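Side-chain contact in 16S rRNA methyltransferase (Streptomyces sp. DSM 40477, PDB 3MQ2), which methylates N1 of adenine 1408 in 16S rRNA with S-adenosyl-L-methionine as donor, conferring resistance to aminoglycosides such as kanamycin and apramycin: residues S118-E121 with M122-M126. Residues are numbered along the deposited sequence; the frame is centred on the assembly and turned at random. Where two conformers were deposited one is given.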
loop_
_atom_site.group_PDB
_atom_site.type_symbol
_atom_site.label_atom_id
_atom_site.label_comp_id
_atom_site.label_asym_id
_atom_site.label_seq_id
_atom_site.Cartn_x
_atom_site.Cartn_y
_atom_site.Cartn_z
ATOM N N SER A 118 8.951 -8.729 -12.367
ATOM C CA SER A 118 9.852 -9.598 -13.125
ATOM C C SER A 118 9.482 -11.045 -12.825
ATOM O O SER A 118 9.564 -11.919 -13.690
ATOM C CB SER A 118 11.316 -9.314 -12.788
ATOM O OG SER A 118 11.547 -9.363 -11.391
ATOM N N SER A 119 9.072 -11.278 -11.584
ATOM C CA SER A 119 8.406 -12.509 -11.191
ATOM C C SER A 119 7.005 -12.115 -10.741
ATOM O O SER A 119 6.823 -11.054 -10.140
ATOM C CB SER A 119 9.161 -13.178 -10.044
ATOM O OG SER A 119 8.398 -14.222 -9.471
ATOM N N PRO A 120 6.004 -12.950 -11.047
ATOM C CA PRO A 120 4.623 -12.582 -10.712
ATOM C C PRO A 120 4.161 -12.979 -9.305
ATOM O O PRO A 120 3.034 -12.633 -8.940
ATOM C CB PRO A 120 3.809 -13.370 -11.745
ATOM C CG PRO A 120 4.627 -14.595 -11.977
ATOM C CD PRO A 120 6.064 -14.122 -11.938
ATOM N N GLU A 121 4.997 -13.667 -8.527
ATOM C CA GLU A 121 4.545 -14.248 -7.264
ATOM C C GLU A 121 4.017 -13.229 -6.259
ATOM O O GLU A 121 2.971 -13.436 -5.655
ATOM C CB GLU A 121 5.640 -15.105 -6.626
ATOM C CG GLU A 121 5.867 -16.426 -7.340
ATOM C CD GLU A 121 7.280 -16.574 -7.863
ATOM O OE1 GLU A 121 8.145 -15.758 -7.483
ATOM O OE2 GLU A 121 7.528 -17.509 -8.655
ATOM N N MET A 122 4.735 -12.134 -6.067
ATOM C CA MET A 122 4.261 -11.177 -5.074
ATOM C C MET A 122 2.971 -10.494 -5.514
ATOM O O MET A 122 2.058 -10.318 -4.710
ATOM C CB MET A 122 5.309 -10.134 -4.721
ATOM C CG MET A 122 4.879 -9.317 -3.503
ATOM S SD MET A 122 6.135 -8.161 -2.965
ATOM C CE MET A 122 7.264 -9.250 -2.134
ATOM N N LEU A 123 2.905 -10.087 -6.778
ATOM C CA LEU A 123 1.678 -9.474 -7.303
ATOM C C LEU A 123 0.496 -10.430 -7.161
ATOM O O LEU A 123 -0.615 -10.029 -6.803
ATOM C CB LEU A 123 1.854 -9.050 -8.765
ATOM C CG LEU A 123 2.753 -7.831 -8.974
ATOM C CD1 LEU A 123 3.149 -7.675 -10.448
ATOM C CD2 LEU A 123 2.019 -6.595 -8.473
ATOM N N ARG A 124 0.740 -11.706 -7.431
ATOM C CA ARG A 124 -0.317 -12.705 -7.283
ATOM C C ARG A 124 -0.758 -12.870 -5.838
ATOM O O ARG A 124 -1.940 -13.089 -5.569
ATOM C CB ARG A 124 0.128 -14.055 -7.856
ATOM C CG ARG A 124 0.172 -14.064 -9.373
ATOM C CD ARG A 124 0.492 -15.455 -9.920
ATOM N NE ARG A 124 0.512 -15.460 -11.380
ATOM C CZ ARG A 124 1.297 -16.235 -12.121
ATOM N NH1 ARG A 124 2.126 -17.093 -11.541
ATOM N NH2 ARG A 124 1.244 -16.159 -13.445
ATOM N N GLY A 125 0.189 -12.776 -4.909
ATOM C CA GLY A 125 -0.135 -12.906 -3.499
ATOM C C GLY A 125 -0.990 -11.744 -3.025
ATOM O O GLY A 125 -1.888 -11.916 -2.198
ATOM N N MET A 126 -0.702 -10.550 -3.540
ATOM C CA MET A 126 -1.483 -9.378 -3.182
ATOM C C MET A 126 -2.860 -9.454 -3.832
ATOM O O MET A 126 -3.867 -9.121 -3.204
ATOM C CB MET A 126 -0.744 -8.091 -3.561
ATOM C CG MET A 126 0.368 -7.753 -2.562
ATOM S SD MET A 126 1.111 -6.124 -2.837
ATOM C CE MET A 126 2.002 -6.460 -4.356
HETATM O O HOH W 1 5.358 -9.913 -8.266
#
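P120 and R124 run side by side in the same direction, and P120 CG sits over one face of the guanidinium near its rim, 3.6 Å from R124 NH1. With CG anti to its own carbonyl carbon (chi1 -73°) and the chain extended from CG to NE, R124 passes its aliphatic part across P120 O; R124 CG comes within 3.2 Å of P120 O. That oxygen accepts R124 N at 2.9 Å (N-H...O 158°). E121 O takes G125 N at 3.0 Å. These i to i+4 bonds open helix 121-128, which follows a short loop after helix 109-116 in the Rossmann-like methyltransferase fold. The first-turn amide of L123 is satisfied by a water that accepts from L123 N (2.9 Å) and donates to S119 O (2.6 Å), bridging loop and helix. A very short approach of S119 OG to E121 OE1 (2.5 Å) is doubtful, because E121 was modelled in two conformers. R124 NH2 finds its acceptor in the backbone carbonyl of E173, the last residue of helix 160-173, while M122, its CG anti to the backbone N (chi1 -169°), turns to A90, E91 and the bound S-adenosyl-L-homocysteine.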